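Local coordinates for solute-binding protein (Thermoactinomyces vulgaris, PDB 2ZYO) that binds maltodextrins, here held as maltotetraose, and probably delivers such sugars to a membrane transporter as a cyclodextrin- and maltodextrin-binding protein, at residues V23-D28 with V56-Q61; L77-H82 with K282-S287; Y178-A183 with M212-K217. All blocks are in the same frame, centred on the assembly; numbering follows the deposited sequence.

Interaction 1: V23-D28 with V56-Q61; sequences VWENAD and VALLKQ
E25 and V56 join backbones at the C-terminal ends of the strands of the beta-alpha-beta unit (strand 20-25, helix 30-47, strand 50-55) that opens this periplasmic-binding-protein fold. On the backbone, V56 N donates to E25 O at 2.8 Å, carrying the parallel pairing one step on, and N26 CA makes a CA-H...O contact with V56 O. V56 CG2 sits over one face of the W24 indole, 3.9 Å from the centroid of its five-membered ring, a CH-pi contact suited to a branched, compact valine. Well away from the indole, L58 CD1 lies 3.6 Å from N26 CB, the side chains crossing at about a right angle. Among the polar groups, E25 bends back at chi2 (59°), which lets OE2 accept from N26 N, while OE1 reaches T36 and K126. Q61, extended past W24 with its amide nearly perpendicular to the indole, gives NE2 to V56 O and uses OE1 for T79 N, so both ends of its amide are engaged. N26 forms an Asx turn, its OD1 accepting from D28 N. A water bridges N26 OD1 to L58 N, accepting from L58 N at 2.9 Å.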
# COMPACT_ATOMS: atom_id res chain seq x y z
N VAL A 23 12.91 -8.41 -17.76
CA VAL A 23 12.00 -7.75 -16.84
C VAL A 23 10.89 -8.73 -16.47
O VAL A 23 10.32 -9.36 -17.35
CB VAL A 23 11.37 -6.49 -17.51
CG1 VAL A 23 10.28 -5.89 -16.65
CG2 VAL A 23 12.45 -5.44 -17.79
N TRP A 24 10.61 -8.87 -15.18
CA TRP A 24 9.47 -9.66 -14.72
C TRP A 24 8.31 -8.74 -14.36
O TRP A 24 8.48 -7.80 -13.58
CB TRP A 24 9.82 -10.54 -13.52
CG TRP A 24 10.77 -11.67 -13.79
CD1 TRP A 24 11.16 -12.14 -15.01
CD2 TRP A 24 11.42 -12.48 -12.82
NE1 TRP A 24 12.04 -13.19 -14.86
CE2 TRP A 24 12.21 -13.42 -13.52
CE3 TRP A 24 11.42 -12.50 -11.42
CZ2 TRP A 24 13.00 -14.38 -12.86
CZ3 TRP A 24 12.20 -13.45 -10.77
CH2 TRP A 24 12.98 -14.38 -11.49
N GLU A 25 7.14 -9.02 -14.93
CA GLU A 25 5.95 -8.22 -14.68
C GLU A 25 4.75 -9.10 -14.34
O GLU A 25 4.67 -10.25 -14.76
CB GLU A 25 5.65 -7.33 -15.90
CG GLU A 25 4.44 -6.38 -15.75
CD GLU A 25 4.57 -5.42 -14.58
OE1 GLU A 25 4.91 -4.25 -14.81
OE2 GLU A 25 4.33 -5.84 -13.42
N ASN A 26 3.83 -8.53 -13.56
CA ASN A 26 2.61 -9.20 -13.09
C ASN A 26 1.96 -10.12 -14.11
O ASN A 26 1.65 -9.70 -15.23
CB ASN A 26 1.60 -8.15 -12.60
CG ASN A 26 0.43 -8.77 -11.85
OD1 ASN A 26 0.41 -9.97 -11.57
ND2 ASN A 26 -0.54 -7.94 -11.50
N ALA A 27 1.74 -11.37 -13.71
CA ALA A 27 1.19 -12.39 -14.60
C ALA A 27 -0.34 -12.44 -14.62
O ALA A 27 -0.93 -12.87 -15.61
CB ALA A 27 1.75 -13.76 -14.23
N ASP A 28 -0.97 -12.00 -13.53
CA ASP A 28 -2.43 -12.10 -13.38
C ASP A 28 -3.20 -10.93 -13.99
O ASP A 28 -4.38 -11.07 -14.33
CB ASP A 28 -2.82 -12.28 -11.91
CG ASP A 28 -2.44 -11.10 -11.03
OD1 ASP A 28 -2.85 -9.95 -11.32
OD2 ASP A 28 -1.75 -11.33 -10.01
N VAL A 56 5.41 -12.97 -14.39
CA VAL A 56 5.58 -13.56 -13.06
C VAL A 56 4.75 -12.76 -12.06
O VAL A 56 4.88 -11.53 -11.97
CB VAL A 56 7.06 -13.59 -12.58
CG1 VAL A 56 7.17 -14.38 -11.28
CG2 VAL A 56 7.99 -14.19 -13.63
N ALA A 57 3.90 -13.46 -11.31
CA ALA A 57 3.04 -12.83 -10.32
C ALA A 57 3.86 -12.03 -9.31
O ALA A 57 4.91 -12.49 -8.87
CB ALA A 57 2.20 -13.87 -9.61
N LEU A 58 3.37 -10.84 -8.97
CA LEU A 58 4.08 -9.95 -8.05
C LEU A 58 4.58 -10.64 -6.79
O LEU A 58 5.76 -10.54 -6.45
CB LEU A 58 3.19 -8.75 -7.68
CG LEU A 58 3.36 -7.41 -8.39
CD1 LEU A 58 3.85 -7.53 -9.83
CD2 LEU A 58 2.04 -6.64 -8.33
N LEU A 59 3.70 -11.37 -6.12
CA LEU A 59 4.04 -12.00 -4.84
C LEU A 59 4.80 -13.33 -4.99
O LEU A 59 5.08 -14.00 -3.99
CB LEU A 59 2.79 -12.16 -3.96
CG LEU A 59 2.12 -10.87 -3.49
CD1 LEU A 59 0.89 -11.18 -2.65
CD2 LEU A 59 3.08 -9.95 -2.73
N LYS A 60 5.13 -13.69 -6.22
CA LYS A 60 5.95 -14.87 -6.50
C LYS A 60 7.36 -14.50 -6.96
O LYS A 60 8.25 -15.36 -7.01
CB LYS A 60 5.28 -15.76 -7.54
CG LYS A 60 4.03 -16.45 -7.03
CD LYS A 60 3.60 -17.56 -7.97
CE LYS A 60 2.32 -18.22 -7.49
NZ LYS A 60 2.50 -18.97 -6.21
N GLN A 61 7.57 -13.23 -7.28
CA GLN A 61 8.83 -12.78 -7.87
C GLN A 61 10.03 -12.89 -6.93
O GLN A 61 11.12 -13.27 -7.35
CB GLN A 61 8.71 -11.35 -8.40
CG GLN A 61 7.90 -11.24 -9.68
CD GLN A 61 8.10 -9.93 -10.41
OE1 GLN A 61 9.12 -9.26 -10.24
NE2 GLN A 61 7.13 -9.57 -11.23
O HOH W 1 0.54 -10.15 -9.03

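Interaction 2: L77-H82 with K282-S287; sequences LVTWPH and KGWYLS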
# COMPACT_ATOMS: atom_id res chain seq x y z
N LEU A 77 15.32 -6.53 -13.91
CA LEU A 77 14.36 -5.72 -13.17
C LEU A 77 13.20 -6.57 -12.67
O LEU A 77 12.65 -7.38 -13.42
CB LEU A 77 13.84 -4.56 -14.03
CG LEU A 77 14.84 -3.54 -14.59
CD1 LEU A 77 14.09 -2.41 -15.26
CD2 LEU A 77 15.77 -2.99 -13.51
N VAL A 78 12.86 -6.38 -11.40
CA VAL A 78 11.77 -7.10 -10.75
C VAL A 78 10.84 -6.11 -10.06
O VAL A 78 11.18 -4.93 -9.93
CB VAL A 78 12.29 -8.14 -9.73
CG1 VAL A 78 13.03 -9.28 -10.44
CG2 VAL A 78 13.20 -7.48 -8.69
N THR A 79 9.68 -6.58 -9.62
CA THR A 79 8.69 -5.71 -9.00
C THR A 79 7.80 -6.44 -7.99
O THR A 79 7.38 -7.57 -8.23
CB THR A 79 7.83 -4.97 -10.07
OG1 THR A 79 6.89 -4.10 -9.43
CG2 THR A 79 7.08 -5.95 -10.97
N TRP A 80 7.56 -5.78 -6.86
CA TRP A 80 6.62 -6.25 -5.83
C TRP A 80 6.30 -5.10 -4.86
O TRP A 80 7.03 -4.11 -4.82
CB TRP A 80 7.15 -7.48 -5.08
CG TRP A 80 8.53 -7.35 -4.49
CD1 TRP A 80 8.89 -6.67 -3.37
CD2 TRP A 80 9.73 -7.97 -4.98
NE1 TRP A 80 10.24 -6.80 -3.14
CE2 TRP A 80 10.78 -7.59 -4.12
CE3 TRP A 80 10.02 -8.78 -6.08
CZ2 TRP A 80 12.10 -8.02 -4.31
CZ3 TRP A 80 11.33 -9.21 -6.27
CH2 TRP A 80 12.35 -8.82 -5.39
N PRO A 81 5.18 -5.22 -4.11
CA PRO A 81 4.88 -4.22 -3.07
C PRO A 81 6.05 -4.00 -2.11
O PRO A 81 6.72 -4.96 -1.71
CB PRO A 81 3.68 -4.83 -2.35
CG PRO A 81 3.01 -5.67 -3.39
CD PRO A 81 4.13 -6.25 -4.19
N HIS A 82 6.28 -2.74 -1.74
CA HIS A 82 7.49 -2.33 -1.01
C HIS A 82 7.61 -2.89 0.40
O HIS A 82 8.70 -2.86 0.98
CB HIS A 82 7.57 -0.80 -0.95
CG HIS A 82 6.83 -0.21 0.21
ND1 HIS A 82 5.48 0.04 0.18
CD2 HIS A 82 7.26 0.16 1.44
CE1 HIS A 82 5.10 0.55 1.34
NE2 HIS A 82 6.16 0.64 2.12
N LYS A 282 4.41 0.19 -5.32
CA LYS A 282 4.94 -0.84 -6.20
C LYS A 282 6.00 -0.19 -7.08
O LYS A 282 5.71 0.73 -7.84
CB LYS A 282 3.84 -1.45 -7.08
CG LYS A 282 2.83 -2.31 -6.32
CD LYS A 282 2.00 -3.19 -7.25
CE LYS A 282 1.16 -2.38 -8.23
NZ LYS A 282 0.37 -3.25 -9.14
N GLY A 283 7.24 -0.66 -6.96
CA GLY A 283 8.33 -0.11 -7.75
C GLY A 283 9.07 -1.14 -8.57
O GLY A 283 8.79 -2.34 -8.47
N TRP A 284 9.98 -0.67 -9.41
CA TRP A 284 10.94 -1.52 -10.10
C TRP A 284 12.20 -1.59 -9.26
O TRP A 284 12.71 -0.56 -8.80
CB TRP A 284 11.32 -0.94 -11.47
CG TRP A 284 10.27 -1.05 -12.52
CD1 TRP A 284 9.64 -0.03 -13.17
CD2 TRP A 284 9.73 -2.26 -13.08
NE1 TRP A 284 8.74 -0.52 -14.08
CE2 TRP A 284 8.77 -1.89 -14.05
CE3 TRP A 284 9.97 -3.63 -12.84
CZ2 TRP A 284 8.05 -2.83 -14.79
CZ3 TRP A 284 9.24 -4.56 -13.58
CH2 TRP A 284 8.30 -4.16 -14.54
N TYR A 285 12.71 -2.81 -9.06
CA TYR A 285 13.94 -3.03 -8.30
C TYR A 285 14.99 -3.69 -9.18
O TYR A 285 14.67 -4.28 -10.21
CB TYR A 285 13.67 -3.86 -7.04
CG TYR A 285 12.41 -3.45 -6.32
CD1 TYR A 285 12.22 -2.14 -5.90
CD2 TYR A 285 11.40 -4.37 -6.07
CE1 TYR A 285 11.06 -1.74 -5.26
CE2 TYR A 285 10.23 -3.99 -5.41
CZ TYR A 285 10.07 -2.68 -5.02
OH TYR A 285 8.92 -2.28 -4.38
N LEU A 286 16.25 -3.57 -8.77
CA LEU A 286 17.37 -4.09 -9.54
C LEU A 286 17.95 -5.32 -8.86
O LEU A 286 18.45 -5.25 -7.73
CB LEU A 286 18.45 -3.00 -9.69
CG LEU A 286 19.74 -3.32 -10.44
CD1 LEU A 286 19.47 -3.79 -11.86
CD2 LEU A 286 20.65 -2.09 -10.44
N SER A 287 17.88 -6.45 -9.56
CA SER A 287 18.41 -7.71 -9.03
C SER A 287 19.89 -7.60 -8.73
O SER A 287 20.65 -7.05 -9.53
CB SER A 287 18.18 -8.85 -10.03
OG SER A 287 18.90 -10.01 -9.65
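K282 lies beside P81 where strand 278-287 runs antiparallel to strand 77-81 in the mixed sheet of this periplasmic-binding-protein fold; its aliphatic part passes the proline, and NZ goes on to a salt bridge with E318. G283 accepts from T79, whose OG1 donates to G283 O at 2.8 Å from above the carbonyl plane. Glycine suits this place, since a CB would lie 3.3 Å from Y285 CE1. The threonine serves both neighbours: with OG1 anti to the backbone N (chi1 -178°), its CG2 is left 3.7 Å from W284 CZ3. W284 also brings CE3 to V78 O, which meets the indole at its edge. Y285 forms a hydrogen-bonded pair with V78, Y285 N giving to V78 O at 2.8 Å and V78 N to Y285 O at 3.0 Å. Its ring presents an edge to the face of the W80 indole, planes at 54°, and its hydroxyl donates to W80 O with a C=O...OH angle of 168°. A phenylalanine here would probably leave W80 O without its hydroxyl donor and the ring freer to shift against the indole. L286, in the non-hydrogen-bonded pair with L77, touches it through CD1, 4.1 Å from L77 CD2.

Interaction 3: Y178-A183 with M212-K217; sequences YFLFAA and MNEVQK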
# COMPACT_ATOMS: atom_id res chain seq x y z
N TYR A 178 -5.27 1.71 10.96
CA TYR A 178 -4.04 2.44 11.25
C TYR A 178 -4.26 3.93 11.51
O TYR A 178 -3.68 4.49 12.44
CB TYR A 178 -2.99 2.26 10.15
CG TYR A 178 -1.72 3.03 10.42
CD1 TYR A 178 -0.87 2.67 11.47
CD2 TYR A 178 -1.37 4.13 9.64
CE1 TYR A 178 0.29 3.38 11.73
CE2 TYR A 178 -0.21 4.85 9.90
CZ TYR A 178 0.62 4.47 10.94
OH TYR A 178 1.78 5.17 11.21
N PHE A 179 -5.12 4.57 10.70
CA PHE A 179 -5.36 6.01 10.85
C PHE A 179 -5.84 6.39 12.24
O PHE A 179 -5.53 7.47 12.73
CB PHE A 179 -6.28 6.55 9.74
CG PHE A 179 -7.75 6.31 9.98
CD1 PHE A 179 -8.55 7.31 10.53
CD2 PHE A 179 -8.34 5.10 9.64
CE1 PHE A 179 -9.92 7.10 10.74
CE2 PHE A 179 -9.70 4.87 9.85
CZ PHE A 179 -10.49 5.88 10.40
N LEU A 180 -6.58 5.49 12.88
CA LEU A 180 -7.06 5.71 14.25
C LEU A 180 -5.91 5.70 15.26
O LEU A 180 -5.92 6.47 16.22
CB LEU A 180 -8.12 4.67 14.64
CG LEU A 180 -9.42 4.68 13.84
CD1 LEU A 180 -10.26 3.44 14.13
CD2 LEU A 180 -10.23 5.94 14.11
N PHE A 181 -4.93 4.82 15.03
CA PHE A 181 -3.74 4.75 15.88
C PHE A 181 -2.81 5.94 15.63
O PHE A 181 -2.34 6.57 16.57
CB PHE A 181 -3.01 3.43 15.68
CG PHE A 181 -3.75 2.24 16.23
CD1 PHE A 181 -3.45 1.74 17.49
CD2 PHE A 181 -4.76 1.62 15.49
CE1 PHE A 181 -4.13 0.64 18.01
CE2 PHE A 181 -5.46 0.52 16.01
CZ PHE A 181 -5.14 0.03 17.27
N ALA A 182 -2.58 6.24 14.36
CA ALA A 182 -1.74 7.38 13.97
C ALA A 182 -2.28 8.71 14.50
O ALA A 182 -1.51 9.58 14.90
CB ALA A 182 -1.59 7.43 12.46
N ALA A 183 -3.61 8.84 14.52
CA ALA A 183 -4.28 10.04 15.04
C ALA A 183 -3.91 10.32 16.49
O ALA A 183 -3.83 11.47 16.91
CB ALA A 183 -5.78 9.91 14.90
N MET A 212 -6.92 1.95 19.98
CA MET A 212 -7.76 0.75 20.11
C MET A 212 -9.11 1.06 20.78
O MET A 212 -10.10 0.36 20.54
CB MET A 212 -7.01 -0.35 20.88
CG MET A 212 -7.74 -1.70 20.94
SD MET A 212 -8.05 -2.47 19.34
CE MET A 212 -6.60 -3.50 19.17
N ASN A 213 -9.15 2.11 21.60
CA ASN A 213 -10.41 2.58 22.17
C ASN A 213 -11.37 3.05 21.09
O ASN A 213 -12.59 2.87 21.20
CB ASN A 213 -10.18 3.70 23.19
CG ASN A 213 -9.62 3.19 24.51
OD1 ASN A 213 -9.54 1.99 24.75
ND2 ASN A 213 -9.22 4.12 25.37
N GLU A 214 -10.82 3.66 20.04
CA GLU A 214 -11.62 4.08 18.89
C GLU A 214 -12.13 2.86 18.12
O GLU A 214 -13.29 2.80 17.73
CB GLU A 214 -10.83 5.01 17.96
CG GLU A 214 -10.45 6.35 18.58
CD GLU A 214 -11.57 7.39 18.53
OE1 GLU A 214 -12.76 7.02 18.50
OE2 GLU A 214 -11.24 8.60 18.52
N VAL A 215 -11.24 1.89 17.91
CA VAL A 215 -11.59 0.62 17.27
C VAL A 215 -12.77 -0.04 18.00
O VAL A 215 -13.75 -0.45 17.37
CB VAL A 215 -10.38 -0.35 17.22
CG1 VAL A 215 -10.80 -1.75 16.77
CG2 VAL A 215 -9.29 0.20 16.31
N GLN A 216 -12.66 -0.12 19.32
CA GLN A 216 -13.71 -0.69 20.17
C GLN A 216 -15.06 -0.02 19.95
O GLN A 216 -16.09 -0.70 19.89
CB GLN A 216 -13.29 -0.59 21.64
CG GLN A 216 -14.20 -1.34 22.61
CD GLN A 216 -13.73 -1.24 24.04
OE1 GLN A 216 -13.38 -0.16 24.52
NE2 GLN A 216 -13.71 -2.37 24.74
N LYS A 217 -15.06 1.30 19.83
CA LYS A 217 -16.29 2.07 19.62
C LYS A 217 -17.05 1.68 18.35
O LYS A 217 -18.28 1.76 18.31
CB LYS A 217 -15.99 3.57 19.62
CG LYS A 217 -15.75 4.16 21.01
CD LYS A 217 -15.16 5.56 20.94
CE LYS A 217 -16.14 6.57 20.37
NZ LYS A 217 -15.47 7.89 20.14
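F181 and L180 reach from helix 174-183 to V215 on helix 206-220, and both touch the same methyl group. V215 CG2 lies 3.9 Å from F181 CE2 and 4.0 Å from L180 CD1, so this one branch fills the angle between the aromatic ring and the leucine. Valine suits the place because its CG2, anti to the carbonyl carbon, stands out toward both partners while the side chain stays short. On the F181 side the ring also runs along M212, the two side chains pointing the same way. F181 CZ is 4.1 Å from M212 CB, and F181 CE1 comes to 3.7 Å from M212 N, which places the ring against the helix backbone as well as the side chain. A flat phenylalanine fits here, since it can lie close to the main chain and still meet V215. Beyond the ring, F174 packs against F181 edge-to-face, and helices 360-371 and 377-394 cover M212.

The contact is a helix-helix packing in the periplasmic-binding-protein fold, in the lobe across the chain's centre from strand 20-25. The axes of segments 178-183 and 212-217 approach to 9.0 Å and cross obliquely at 139°, nearer antiparallel than parallel. No hydrogen bond links the two segments.

Looser packing lies on the side of E214, which is partly exposed. L180 CD2 touches only the aliphatic start of this glutamate, at 4.0 Å from E214 CB. The chain then bends at chi2 (-82°) and takes the carboxylate away from the leucine. Glutamate serves such a border well, with methylene carbon against the apolar neighbour and charge beyond it: OE2 forms a salt bridge with K184, and E214 OE1 receives K217 NZ at 3.3 Å.

Interactions 1 and 2 are neighbours, their centres about 10 Å apart, and they touch directly: W24 N lies 3.1 Å from L77 O, a probable hydrogen bond, and Q61 reaches into both. Strand 77-81 thus lies between strand 20-25 and strand 278-287, which returns after some 200 residues. Interaction 3 lies on the opposite side of the chain's centre, about 35 Å from interaction 1 and about 32 Å from interaction 2, centre to centre. Along the chain, interaction 1 closes before interaction 2 opens, and the helices of interaction 3 come between the two strands of interaction 2. This order is consistent with the two-lobed binding proteins of this family, which hold their sugar between lobes.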